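PDB 5ZLI: glutamine synthetase from Helicobacter pylori, which belongs to the glutamine synthetase family, assembling twelve copies of a chain that joins a beta-grasp domain to a larger catalytic domain. Local coordinates for residues I12-E17 with V82-D87; A138-F143 with K247-V252; F16-E21 with V93-F98; S32-T37 with P377-A382. All coordinates share one frame; numbering follows the deposited sequence.

Interaction 1 (I12-E17 with V82-D87); sequences IKEFFE and VRYFID
Y84 offers a face of its ring to the edge of the F15 ring, and the pair forms a T-shaped stack with centroids 5.2 Å apart and planes at 85°. The tyrosine can be followed outward from its backbone. Its CB already leans toward the helix, and a first torsion of 53° puts CG between the backbone N and the carbonyl carbon and turns the ring's face to F15. The CD2-CE2 rim does most of the touching: CD2 lies 3.8 Å from F15 CD2, and CE2 comes to 3.7 Å from that same atom. The phenylalanine carbon sits over one face of the tyrosine, displaced toward this rim. At CZ the separation from F15 CD2 has grown to 4.0 Å. The hydroxyl runs on past the phenylalanine ring to the helix backbone, where Y84 OH is 4.0 Å from F15 CA. Beside it, E14 OE1 is 4.3 Å from Y84 OH, a neighbour rather than a bonded partner. Tyrosine suits this margin because its ring packs on F15 while its polar tip lies near the exposed glutamate; F15, buried, also touches L81 of strand 74-81. The arrangement is that of an amphipathic helix, 9-20, laid against one face of a beta-grasp sheet, here at strand 84-87.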
loop_
_atom_site.group_PDB
_atom_site.type_symbol
_atom_site.label_atom_id
_atom_site.label_comp_id
_atom_site.label_asym_id
_atom_site.label_seq_id
_atom_site.Cartn_x
_atom_site.Cartn_y
_atom_site.Cartn_z
ATOM N N ILE B 12 19.698 -61.424 10.901
ATOM C CA ILE B 12 20.107 -60.633 9.747
ATOM C C ILE B 12 19.428 -61.154 8.491
ATOM O O ILE B 12 18.983 -60.376 7.636
ATOM C CB ILE B 12 21.642 -60.659 9.618
ATOM C CG1 ILE B 12 22.277 -59.836 10.750
ATOM C CG2 ILE B 12 22.084 -60.177 8.218
ATOM C CD1 ILE B 12 23.810 -59.825 10.770
ATOM N N LYS B 13 19.339 -62.473 8.357
ATOM C CA LYS B 13 18.659 -63.054 7.206
ATOM C C LYS B 13 17.227 -62.543 7.102
ATOM O O LYS B 13 16.836 -61.933 6.097
ATOM C CB LYS B 13 18.683 -64.586 7.293
ATOM C CG LYS B 13 17.937 -65.275 6.156
ATOM C CD LYS B 13 18.540 -66.619 5.782
ATOM C CE LYS B 13 17.912 -67.149 4.490
ATOM N NZ LYS B 13 16.595 -67.793 4.726
ATOM N N GLU B 14 16.433 -62.774 8.147
ATOM C CA GLU B 14 15.016 -62.470 8.062
ATOM C C GLU B 14 14.799 -60.988 7.886
ATOM O O GLU B 14 13.792 -60.564 7.306
ATOM C CB GLU B 14 14.303 -62.961 9.307
ATOM C CG GLU B 14 14.807 -62.334 10.583
ATOM C CD GLU B 14 13.966 -62.755 11.758
ATOM O OE1 GLU B 14 13.190 -61.913 12.245
ATOM O OE2 GLU B 14 14.045 -63.937 12.166
ATOM N N PHE B 15 15.739 -60.192 8.379
ATOM C CA PHE B 15 15.678 -58.760 8.149
ATOM C C PHE B 15 15.809 -58.454 6.666
ATOM O O PHE B 15 15.081 -57.612 6.142
ATOM C CB PHE B 15 16.765 -58.073 8.964
ATOM C CG PHE B 15 17.084 -56.700 8.501
ATOM C CD1 PHE B 15 17.974 -56.488 7.464
ATOM C CD2 PHE B 15 16.491 -55.615 9.117
ATOM C CE1 PHE B 15 18.254 -55.231 7.044
ATOM C CE2 PHE B 15 16.765 -54.352 8.717
ATOM C CZ PHE B 15 17.654 -54.152 7.679
ATOM N N PHE B 16 16.747 -59.118 5.977
ATOM C CA PHE B 16 16.892 -58.940 4.532
ATOM C C PHE B 16 15.639 -59.322 3.767
ATOM O O PHE B 16 15.349 -58.740 2.711
ATOM C CB PHE B 16 18.041 -59.773 3.997
ATOM C CG PHE B 16 19.262 -59.003 3.754
ATOM C CD1 PHE B 16 20.104 -58.680 4.793
ATOM C CD2 PHE B 16 19.556 -58.564 2.482
ATOM C CE1 PHE B 16 21.250 -57.949 4.559
ATOM C CE2 PHE B 16 20.688 -57.834 2.238
ATOM C CZ PHE B 16 21.540 -57.521 3.279
ATOM N N GLU B 17 14.921 -60.336 4.240
ATOM C CA GLU B 17 13.712 -60.754 3.541
ATOM C C GLU B 17 12.566 -59.782 3.799
ATOM O O GLU B 17 11.759 -59.508 2.903
ATOM C CB GLU B 17 13.342 -62.172 3.971
ATOM C CG GLU B 17 11.953 -62.642 3.527
ATOM C CD GLU B 17 10.847 -62.366 4.551
ATOM O OE1 GLU B 17 9.685 -62.740 4.278
ATOM O OE2 GLU B 17 11.130 -61.775 5.621
ATOM N N VAL B 82 16.195 -55.081 16.110
ATOM C CA VAL B 82 14.959 -55.188 16.871
ATOM C C VAL B 82 14.216 -53.872 16.725
ATOM O O VAL B 82 14.823 -52.798 16.631
ATOM C CB VAL B 82 15.180 -55.515 18.365
ATOM C CG1 VAL B 82 15.777 -56.911 18.523
ATOM C CG2 VAL B 82 16.049 -54.449 19.022
ATOM N N ARG B 83 12.887 -53.971 16.705
ATOM C CA ARG B 83 11.974 -52.833 16.648
ATOM C C ARG B 83 12.227 -51.942 15.436
ATOM O O ARG B 83 11.848 -50.759 15.440
ATOM C CB ARG B 83 12.023 -52.021 17.944
ATOM C CG ARG B 83 11.462 -52.821 19.104
ATOM C CD ARG B 83 11.506 -52.050 20.391
ATOM N NE ARG B 83 12.887 -51.836 20.794
ATOM C CZ ARG B 83 13.656 -52.767 21.336
ATOM N NH1 ARG B 83 13.196 -54.005 21.539
ATOM N NH2 ARG B 83 14.899 -52.454 21.661
ATOM N N TYR B 84 12.858 -52.480 14.393
ATOM C CA TYR B 84 12.945 -51.735 13.150
ATOM C C TYR B 84 11.537 -51.515 12.590
ATOM O O TYR B 84 10.553 -52.084 13.069
ATOM C CB TYR B 84 13.869 -52.431 12.136
ATOM C CG TYR B 84 13.592 -53.883 11.811
ATOM C CD1 TYR B 84 12.543 -54.241 10.987
ATOM C CD2 TYR B 84 14.432 -54.892 12.270
ATOM C CE1 TYR B 84 12.297 -55.559 10.661
ATOM C CE2 TYR B 84 14.195 -56.238 11.950
ATOM C CZ TYR B 84 13.121 -56.555 11.137
ATOM O OH TYR B 84 12.843 -57.847 10.782
ATOM N N PHE B 85 11.426 -50.591 11.647
ATOM C CA PHE B 85 10.111 -50.294 11.125
ATOM C C PHE B 85 10.250 -49.552 9.820
ATOM O O PHE B 85 11.225 -48.832 9.607
ATOM C CB PHE B 85 9.326 -49.462 12.120
ATOM C CG PHE B 85 9.956 -48.152 12.434
ATOM C CD1 PHE B 85 11.047 -48.072 13.301
ATOM C CD2 PHE B 85 9.425 -46.973 11.920
ATOM C CE1 PHE B 85 11.639 -46.824 13.623
ATOM C CE2 PHE B 85 9.982 -45.740 12.245
ATOM C CZ PHE B 85 11.101 -45.669 13.094
ATOM N N ILE B 86 9.257 -49.715 8.951
ATOM C CA ILE B 86 9.227 -48.911 7.735
ATOM C C ILE B 86 8.801 -47.488 8.067
ATOM O O ILE B 86 7.732 -47.265 8.652
ATOM C CB ILE B 86 8.287 -49.536 6.699
ATOM C CG1 ILE B 86 8.895 -50.834 6.161
ATOM C CG2 ILE B 86 7.961 -48.540 5.638
ATOM C CD1 ILE B 86 8.058 -51.537 5.072
ATOM N N ASP B 87 9.611 -46.519 7.659
ATOM C CA ASP B 87 9.271 -45.121 7.884
ATOM C C ASP B 87 8.110 -44.710 6.986
ATOM O O ASP B 87 8.251 -44.744 5.749
ATOM C CB ASP B 87 10.515 -44.275 7.642
ATOM C CG ASP B 87 10.378 -42.863 8.157
ATOM O OD1 ASP B 87 9.287 -42.507 8.623
ATOM O OD2 ASP B 87 11.398 -42.134 8.182
#

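Interaction 2 (A138-F143 with K247-V252); sequences AENEFF and KLKYVV
N140 and L248 meet through carbon, N140 CB lying 4.0 Å from L248 CD1. The leucine's CG lies opposite its backbone N (chi1 177°), which carries CD1 out to the asparagine. Two residues on, past a break in the strand at E141, F142 CE2 stands 4.4 Å from V252 CG1, a loose and oblique approach. N140 and F142 both point at the helix while E139 and E141 point away, and L248 and V252 are one helical turn apart. This is helix 238-258 packed on the large mixed sheet of the catalytic domain, strand 133-145 supplying the sheet side. Leucine, valine and phenylalanine suit so wholly buried a face; F265 fills in beside all three, and helix 200-212 touches L248 through L210 and V252 through I206. Asparagine is tolerated here because N140 OD1 is hydrogen-bonded to S373 OG. The long arm of K249 passes alongside, its CE 4.3 Å from N140 OD1, and delivers NZ to the carbonyl O of S373; C481 of the third subunit packs on this lysine.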
loop_
_atom_site.group_PDB
_atom_site.type_symbol
_atom_site.label_atom_id
_atom_site.label_comp_id
_atom_site.label_asym_id
_atom_site.label_seq_id
_atom_site.Cartn_x
_atom_site.Cartn_y
_atom_site.Cartn_z
ATOM N N ALA B 138 6.589 -44.366 29.737
ATOM C CA ALA B 138 6.659 -42.908 29.735
ATOM C C ALA B 138 5.418 -42.289 29.092
ATOM O O ALA B 138 4.903 -42.787 28.083
ATOM C CB ALA B 138 7.912 -42.420 28.995
ATOM N N GLU B 139 4.926 -41.208 29.700
ATOM C CA GLU B 139 3.903 -40.359 29.098
ATOM C C GLU B 139 4.610 -39.063 28.714
ATOM O O GLU B 139 4.915 -38.241 29.590
ATOM C CB GLU B 139 2.783 -40.061 30.091
ATOM C CG GLU B 139 2.237 -41.249 30.880
ATOM C CD GLU B 139 1.406 -40.786 32.090
ATOM O OE1 GLU B 139 1.293 -39.557 32.289
ATOM O OE2 GLU B 139 0.894 -41.637 32.856
ATOM N N ASN B 140 4.842 -38.847 27.415
ATOM C CA ASN B 140 5.512 -37.622 26.961
ATOM C C ASN B 140 4.464 -36.633 26.471
ATOM O O ASN B 140 4.067 -36.644 25.304
ATOM C CB ASN B 140 6.529 -37.883 25.859
ATOM C CG ASN B 140 7.686 -38.719 26.315
ATOM O OD1 ASN B 140 8.696 -38.190 26.785
ATOM N ND2 ASN B 140 7.566 -40.038 26.149
ATOM N N GLU B 141 4.042 -35.750 27.372
ATOM C CA GLU B 141 3.224 -34.609 26.976
ATOM C C GLU B 141 4.007 -33.718 26.015
ATOM O O GLU B 141 5.227 -33.552 26.144
ATOM C CB GLU B 141 2.760 -33.814 28.208
ATOM C CG GLU B 141 1.984 -34.670 29.228
ATOM C CD GLU B 141 1.548 -33.930 30.512
ATOM O OE1 GLU B 141 2.229 -32.965 30.921
ATOM O OE2 GLU B 141 0.571 -34.382 31.164
ATOM N N PHE B 142 3.284 -33.145 25.051
ATOM C CA PHE B 142 3.868 -32.338 23.994
ATOM C C PHE B 142 2.915 -31.223 23.606
ATOM O O PHE B 142 1.845 -31.058 24.179
ATOM C CB PHE B 142 4.182 -33.170 22.771
ATOM C CG PHE B 142 2.979 -33.829 22.177
ATOM C CD1 PHE B 142 2.134 -33.135 21.343
ATOM C CD2 PHE B 142 2.723 -35.162 22.438
ATOM C CE1 PHE B 142 1.029 -33.755 20.796
ATOM C CE2 PHE B 142 1.662 -35.775 21.890
ATOM C CZ PHE B 142 0.791 -35.068 21.062
ATOM N N PHE B 143 3.347 -30.433 22.640
ATOM C CA PHE B 143 2.615 -29.279 22.163
ATOM C C PHE B 143 2.659 -29.281 20.652
ATOM O O PHE B 143 3.678 -29.613 20.044
ATOM C CB PHE B 143 3.208 -27.956 22.648
ATOM C CG PHE B 143 2.852 -27.597 24.049
ATOM C CD1 PHE B 143 1.704 -26.849 24.317
ATOM C CD2 PHE B 143 3.665 -27.988 25.101
ATOM C CE1 PHE B 143 1.363 -26.512 25.612
ATOM C CE2 PHE B 143 3.340 -27.648 26.405
ATOM C CZ PHE B 143 2.186 -26.908 26.669
ATOM N N LYS B 247 10.992 -43.067 18.792
ATOM C CA LYS B 247 10.019 -43.203 17.701
ATOM C C LYS B 247 8.847 -42.234 17.879
ATOM O O LYS B 247 8.493 -41.501 16.951
ATOM C CB LYS B 247 9.493 -44.634 17.615
ATOM C CG LYS B 247 10.458 -45.723 17.186
ATOM C CD LYS B 247 9.608 -46.963 16.776
ATOM C CE LYS B 247 10.412 -48.252 16.687
ATOM N NZ LYS B 247 9.611 -49.402 16.242
ATOM N N LEU B 248 8.187 -42.283 19.046
ATOM C CA LEU B 248 7.086 -41.379 19.378
ATOM C C LEU B 248 7.417 -39.904 19.125
ATOM O O LEU B 248 6.621 -39.186 18.501
ATOM C CB LEU B 248 6.678 -41.602 20.842
ATOM C CG LEU B 248 5.607 -40.857 21.673
ATOM C CD1 LEU B 248 6.015 -39.478 22.186
ATOM C CD2 LEU B 248 4.368 -40.699 20.886
ATOM N N LYS B 249 8.565 -39.415 19.632
ATOM C CA LYS B 249 8.943 -38.015 19.386
ATOM C C LYS B 249 9.010 -37.709 17.889
ATOM O O LYS B 249 8.423 -36.736 17.410
ATOM C CB LYS B 249 10.279 -37.685 20.074
ATOM C CG LYS B 249 10.213 -37.466 21.616
ATOM C CD LYS B 249 11.612 -37.202 22.189
ATOM C CE LYS B 249 11.627 -37.181 23.741
ATOM N NZ LYS B 249 13.013 -37.095 24.380
ATOM N N TYR B 250 9.666 -38.574 17.133
ATOM C CA TYR B 250 9.730 -38.447 15.682
ATOM C C TYR B 250 8.341 -38.453 15.047
ATOM O O TYR B 250 8.080 -37.701 14.107
ATOM C CB TYR B 250 10.579 -39.606 15.157
ATOM C CG TYR B 250 10.658 -39.771 13.673
ATOM C CD1 TYR B 250 11.169 -38.771 12.859
ATOM C CD2 TYR B 250 10.256 -40.973 13.072
ATOM C CE1 TYR B 250 11.262 -38.943 11.473
ATOM C CE2 TYR B 250 10.342 -41.152 11.674
ATOM C CZ TYR B 250 10.847 -40.131 10.893
ATOM O OH TYR B 250 10.937 -40.295 9.540
ATOM N N VAL B 251 7.429 -39.291 15.552
ATOM C CA VAL B 251 6.159 -39.492 14.865
ATOM C C VAL B 251 5.265 -38.283 15.023
ATOM O O VAL B 251 4.520 -37.926 14.110
ATOM C CB VAL B 251 5.468 -40.782 15.342
ATOM C CG1 VAL B 251 4.076 -40.867 14.779
ATOM C CG2 VAL B 251 6.252 -41.992 14.887
ATOM N N VAL B 252 5.204 -37.729 16.218
ATOM C CA VAL B 252 4.391 -36.542 16.378
ATOM C C VAL B 252 5.049 -35.350 15.678
ATOM O O VAL B 252 4.368 -34.578 14.996
ATOM C CB VAL B 252 4.071 -36.299 17.862
ATOM C CG1 VAL B 252 3.939 -37.623 18.597
ATOM C CG2 VAL B 252 5.102 -35.501 18.482
#

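Interaction 3 (F16-E21 with V93-F98); sequences FEFCKE and VSVVVF
Next to V95, whose two methyls receive F18 and C19, the hydroxyl oxygen of S94 is held twice, by hydrogen bonds to S90 OG and to the backbone O of D92. Serine thus keeps a buried polar group satisfied locally, where the chain enters strand 94-103, and the following residue carries the apolar contact. V95 points toward the helix and splits its two branches between two partners. CG1 lies 3.9 Å from C19 SG, while CG2 lies 3.8 Å from F18 CE2. The phenylalanine receives that methyl at its edge, close to the ring plane, so the pair is a rim contact and not a CH-pi one. It is the extended first torsion of F18 (chi1 175°) that swings the ring outward from the helix to the valine. C19 is small enough to let the helix come near, the CA atoms of C19 and V95 being 7.7 Å apart, and its sulfur makes a soft apolar surface. A beta-branched valine suits the strand and gives the helix a compact, two-pronged surface. Further out, F18 meets the ring of Y84 at about 55°, C19 touches F45, and V95 touches V24. The helix 9-20 thus lies over strand 94-103, which is paired in the sheet with parallel strand 26-32 and antiparallel strands 74-81 and 84-87.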
loop_
_atom_site.group_PDB
_atom_site.type_symbol
_atom_site.label_atom_id
_atom_site.label_comp_id
_atom_site.label_asym_id
_atom_site.label_seq_id
_atom_site.Cartn_x
_atom_site.Cartn_y
_atom_site.Cartn_z
ATOM N N PHE B 16 16.747 -59.118 5.977
ATOM C CA PHE B 16 16.892 -58.940 4.532
ATOM C C PHE B 16 15.639 -59.322 3.767
ATOM O O PHE B 16 15.349 -58.740 2.711
ATOM C CB PHE B 16 18.041 -59.773 3.997
ATOM C CG PHE B 16 19.262 -59.003 3.754
ATOM C CD1 PHE B 16 20.104 -58.680 4.793
ATOM C CD2 PHE B 16 19.556 -58.564 2.482
ATOM C CE1 PHE B 16 21.250 -57.949 4.559
ATOM C CE2 PHE B 16 20.688 -57.834 2.238
ATOM C CZ PHE B 16 21.540 -57.521 3.279
ATOM N N GLU B 17 14.921 -60.336 4.240
ATOM C CA GLU B 17 13.712 -60.754 3.541
ATOM C C GLU B 17 12.566 -59.782 3.799
ATOM O O GLU B 17 11.759 -59.508 2.903
ATOM C CB GLU B 17 13.342 -62.172 3.971
ATOM C CG GLU B 17 11.953 -62.642 3.527
ATOM C CD GLU B 17 10.847 -62.366 4.551
ATOM O OE1 GLU B 17 9.685 -62.740 4.278
ATOM O OE2 GLU B 17 11.130 -61.775 5.621
ATOM N N PHE B 18 12.483 -59.262 5.024
ATOM C CA PHE B 18 11.552 -58.185 5.342
ATOM C C PHE B 18 11.686 -57.038 4.345
ATOM O O PHE B 18 10.685 -56.457 3.907
ATOM C CB PHE B 18 11.835 -57.744 6.783
ATOM C CG PHE B 18 11.060 -56.543 7.272
ATOM C CD1 PHE B 18 9.771 -56.671 7.758
ATOM C CD2 PHE B 18 11.662 -55.305 7.342
ATOM C CE1 PHE B 18 9.083 -55.565 8.249
ATOM C CE2 PHE B 18 10.977 -54.204 7.832
ATOM C CZ PHE B 18 9.688 -54.337 8.283
ATOM N N CYS B 19 12.922 -56.716 3.953
ATOM C CA CYS B 19 13.164 -55.652 2.981
ATOM C C CYS B 19 12.718 -56.026 1.560
ATOM O O CYS B 19 12.093 -55.213 0.868
ATOM C CB CYS B 19 14.641 -55.256 3.015
ATOM S SG CYS B 19 15.148 -54.443 4.567
ATOM N N LYS B 20 13.073 -57.223 1.075
ATOM C CA LYS B 20 12.744 -57.550 -0.313
ATOM C C LYS B 20 11.230 -57.519 -0.563
ATOM O O LYS B 20 10.781 -57.023 -1.606
ATOM C CB LYS B 20 13.338 -58.912 -0.714
ATOM C CG LYS B 20 14.871 -59.038 -0.694
ATOM C CD LYS B 20 15.308 -60.441 -1.164
ATOM C CE LYS B 20 16.809 -60.544 -1.508
ATOM N NZ LYS B 20 17.703 -60.363 -0.337
ATOM N N GLU B 21 10.424 -58.030 0.385
ATOM C CA GLU B 21 8.968 -58.132 0.206
ATOM C C GLU B 21 8.209 -56.898 0.657
ATOM O O GLU B 21 6.978 -56.885 0.590
ATOM C CB GLU B 21 8.384 -59.343 0.936
ATOM C CG GLU B 21 8.931 -60.659 0.446
ATOM C CD GLU B 21 8.812 -61.761 1.489
ATOM O OE1 GLU B 21 7.927 -61.673 2.377
ATOM O OE2 GLU B 21 9.671 -62.670 1.467
ATOM N N VAL B 93 10.515 -45.854 -0.112
ATOM C CA VAL B 93 10.375 -46.743 1.043
ATOM C C VAL B 93 11.698 -46.900 1.790
ATOM O O VAL B 93 12.727 -47.278 1.214
ATOM C CB VAL B 93 9.794 -48.102 0.602
ATOM C CG1 VAL B 93 9.918 -49.138 1.713
ATOM C CG2 VAL B 93 8.323 -47.963 0.221
ATOM N N SER B 94 11.649 -46.683 3.104
ATOM C CA SER B 94 12.823 -46.734 3.956
ATOM C C SER B 94 12.473 -47.512 5.202
ATOM O O SER B 94 11.379 -47.347 5.748
ATOM C CB SER B 94 13.287 -45.332 4.396
ATOM O OG SER B 94 13.306 -44.404 3.321
ATOM N N VAL B 95 13.398 -48.334 5.676
ATOM C CA VAL B 95 13.205 -49.007 6.949
ATOM C C VAL B 95 14.200 -48.425 7.934
ATOM O O VAL B 95 15.396 -48.329 7.646
ATOM C CB VAL B 95 13.321 -50.537 6.841
ATOM C CG1 VAL B 95 14.633 -50.948 6.208
ATOM C CG2 VAL B 95 13.132 -51.158 8.213
ATOM N N VAL B 96 13.725 -48.074 9.064
ATOM C CA VAL B 96 14.584 -47.507 10.081
ATOM C C VAL B 96 15.052 -48.640 10.970
ATOM O O VAL B 96 14.295 -49.572 11.270
ATOM C CB VAL B 96 13.850 -46.413 10.879
ATOM C CG1 VAL B 96 14.739 -45.854 11.969
ATOM C CG2 VAL B 96 13.394 -45.290 9.952
ATOM N N VAL B 97 16.326 -48.601 11.334
ATOM C CA VAL B 97 16.917 -49.621 12.183
ATOM C C VAL B 97 17.794 -48.925 13.207
ATOM O O VAL B 97 18.477 -47.948 12.885
ATOM C CB VAL B 97 17.702 -50.659 11.368
ATOM C CG1 VAL B 97 18.500 -49.950 10.328
ATOM C CG2 VAL B 97 18.577 -51.529 12.297
ATOM N N PHE B 98 17.675 -49.354 14.463
ATOM C CA PHE B 98 18.444 -48.785 15.557
ATOM C C PHE B 98 19.911 -49.203 15.496
ATOM O O PHE B 98 20.281 -50.180 14.847
ATOM C CB PHE B 98 17.850 -49.183 16.910
ATOM C CG PHE B 98 16.546 -48.511 17.240
ATOM C CD1 PHE B 98 16.542 -47.280 17.905
ATOM C CD2 PHE B 98 15.322 -49.108 16.925
ATOM C CE1 PHE B 98 15.346 -46.655 18.248
ATOM C CE2 PHE B 98 14.108 -48.481 17.257
ATOM C CZ PHE B 98 14.128 -47.258 17.918
#

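Interaction 4 (S32-T37 with P377-A382); sequences SDIKGT and PYLAFA
S32 sets its hydroxyl against the Y378 ring, OG 3.4 Å from CE2, where the hairpin that joins strands 26-32 and 38-44 of the beta-grasp domain meets the start of helix 377-393 in the catalytic domain. Serine is small enough to fit beside the large ring, and its CB is also near, 3.9 Å from Y378 CE2. D33 turns inward on the loop, its OD1 weakly accepting the backbone N of G36. I34 has its CB directed away from the helix, yet the CG2 branch still lies 4.0 Å from L379 CD1; branched isoleucine and leucine suit this buried apolar seam, where Y454 touches both. The I34 backbone O is hydrogen-bonded to N376 ND2, just ahead of the helix. K35 packs on T477 of the third subunit. G36, with phi at 111°, takes a turn conformation that suits glycine, and its O receives Q246 NE2. At T37 the loop ends with a weak bond from the backbone N to D33 OD1, 2.9 Å long.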
loop_
_atom_site.group_PDB
_atom_site.type_symbol
_atom_site.label_atom_id
_atom_site.label_comp_id
_atom_site.label_asym_id
_atom_site.label_seq_id
_atom_site.Cartn_x
_atom_site.Cartn_y
_atom_site.Cartn_z
ATOM N N SER B 32 21.361 -42.341 18.735
ATOM C CA SER B 32 21.112 -41.217 19.617
ATOM C C SER B 32 22.434 -40.750 20.198
ATOM O O SER B 32 23.143 -41.536 20.835
ATOM C CB SER B 32 20.130 -41.621 20.717
ATOM O OG SER B 32 19.073 -42.408 20.163
ATOM N N ASP B 33 22.773 -39.485 19.962
ATOM C CA ASP B 33 23.907 -38.872 20.643
ATOM C C ASP B 33 23.536 -38.643 22.103
ATOM O O ASP B 33 22.453 -39.018 22.554
ATOM C CB ASP B 33 24.357 -37.582 19.935
ATOM C CG ASP B 33 23.395 -36.379 20.116
ATOM O OD1 ASP B 33 22.168 -36.525 20.355
ATOM O OD2 ASP B 33 23.912 -35.242 20.022
ATOM N N ILE B 34 24.463 -38.064 22.871
ATOM C CA ILE B 34 24.231 -37.875 24.305
ATOM C C ILE B 34 23.017 -36.986 24.553
ATOM O O ILE B 34 22.190 -37.284 25.418
ATOM C CB ILE B 34 25.497 -37.333 24.991
ATOM C CG1 ILE B 34 26.597 -38.374 24.935
ATOM C CG2 ILE B 34 25.235 -36.946 26.472
ATOM C CD1 ILE B 34 27.908 -37.819 25.421
ATOM N N LYS B 35 22.908 -35.864 23.826
ATOM C CA LYS B 35 21.847 -34.870 24.065
ATOM C C LYS B 35 20.438 -35.437 23.905
ATOM O O LYS B 35 19.488 -34.869 24.457
ATOM C CB LYS B 35 22.064 -33.635 23.174
ATOM C CG LYS B 35 20.857 -32.984 22.405
ATOM C CD LYS B 35 21.150 -31.458 22.274
ATOM C CE LYS B 35 20.159 -30.650 21.450
ATOM N NZ LYS B 35 20.573 -30.758 20.000
ATOM N N GLY B 36 20.268 -36.523 23.154
ATOM C CA GLY B 36 18.944 -37.047 22.895
ATOM C C GLY B 36 18.503 -36.877 21.465
ATOM O O GLY B 36 17.360 -37.218 21.126
ATOM N N THR B 37 19.325 -36.257 20.645
ATOM C CA THR B 37 18.953 -36.096 19.261
ATOM C C THR B 37 19.026 -37.420 18.540
ATOM O O THR B 37 20.032 -38.126 18.617
ATOM C CB THR B 37 19.858 -35.090 18.586
ATOM O OG1 THR B 37 19.674 -33.820 19.211
ATOM C CG2 THR B 37 19.519 -35.021 17.093
ATOM N N PRO B 377 16.169 -40.240 26.946
ATOM C CA PRO B 377 15.454 -41.382 27.552
ATOM C C PRO B 377 16.359 -42.544 27.968
ATOM O O PRO B 377 16.099 -43.192 28.992
ATOM C CB PRO B 377 14.473 -41.796 26.443
ATOM C CG PRO B 377 15.051 -41.215 25.190
ATOM C CD PRO B 377 15.681 -39.930 25.600
ATOM N N TYR B 378 17.417 -42.822 27.210
ATOM C CA TYR B 378 18.330 -43.885 27.603
ATOM C C TYR B 378 18.999 -43.555 28.931
ATOM O O TYR B 378 18.871 -44.298 29.916
ATOM C CB TYR B 378 19.347 -44.117 26.491
ATOM C CG TYR B 378 18.670 -44.493 25.209
ATOM C CD1 TYR B 378 18.134 -45.765 25.044
ATOM C CD2 TYR B 378 18.566 -43.589 24.158
ATOM C CE1 TYR B 378 17.499 -46.133 23.877
ATOM C CE2 TYR B 378 17.940 -43.957 22.984
ATOM C CZ TYR B 378 17.407 -45.237 22.860
ATOM O OH TYR B 378 16.776 -45.595 21.715
ATOM N N LEU B 379 19.660 -42.396 28.986
ATOM C CA LEU B 379 20.362 -41.980 30.192
ATOM C C LEU B 379 19.383 -41.834 31.346
ATOM O O LEU B 379 19.610 -42.387 32.424
ATOM C CB LEU B 379 21.112 -40.660 29.930
ATOM C CG LEU B 379 22.151 -40.557 28.776
ATOM C CD1 LEU B 379 22.916 -39.259 28.848
ATOM C CD2 LEU B 379 23.147 -41.706 28.724
ATOM N N ALA B 380 18.238 -41.190 31.104
ATOM C CA ALA B 380 17.228 -41.036 32.150
ATOM C C ALA B 380 16.814 -42.399 32.719
ATOM O O ALA B 380 16.894 -42.636 33.939
ATOM C CB ALA B 380 16.009 -40.277 31.617
ATOM N N PHE B 381 16.360 -43.314 31.855
ATOM C CA PHE B 381 15.921 -44.614 32.355
ATOM C C PHE B 381 17.068 -45.348 33.032
ATOM O O PHE B 381 16.929 -45.834 34.165
ATOM C CB PHE B 381 15.342 -45.453 31.223
ATOM C CG PHE B 381 14.132 -44.864 30.609
ATOM C CD1 PHE B 381 13.425 -43.870 31.261
ATOM C CD2 PHE B 381 13.704 -45.281 29.373
ATOM C CE1 PHE B 381 12.321 -43.330 30.700
ATOM C CE2 PHE B 381 12.593 -44.734 28.802
ATOM C CZ PHE B 381 11.901 -43.761 29.469
ATOM N N ALA B 382 18.222 -45.413 32.356
ATOM C CA ALA B 382 19.399 -46.040 32.942
ATOM C C ALA B 382 19.662 -45.503 34.336
ATOM O O ALA B 382 19.860 -46.268 35.278
ATOM C CB ALA B 382 20.610 -45.832 32.045
#

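Interactions 1 and 3 both lie under helix 9-20, whose F15, F18 and C19 reach neighbouring strands of one sheet; their centres are 5 Å apart, and F85 O stands 2.7 Å from V96 N in a probable hydrogen bond between those strands. Interaction 2 lies 23 Å from interaction 1, centre to centre, yet K247 of helix 238-258 reaches the corner before strand 84-87, its NZ 2.7 Å from R83 O in a probable hydrogen bond. Interaction 4 is a second joint between these domains. Its centre is 15 Å from that of interaction 2, and K249 NZ approaches P377 CD to 4.1 Å. F98, on the strand of interaction 3, brings CE1 within 3.9 Å of Y378 OH.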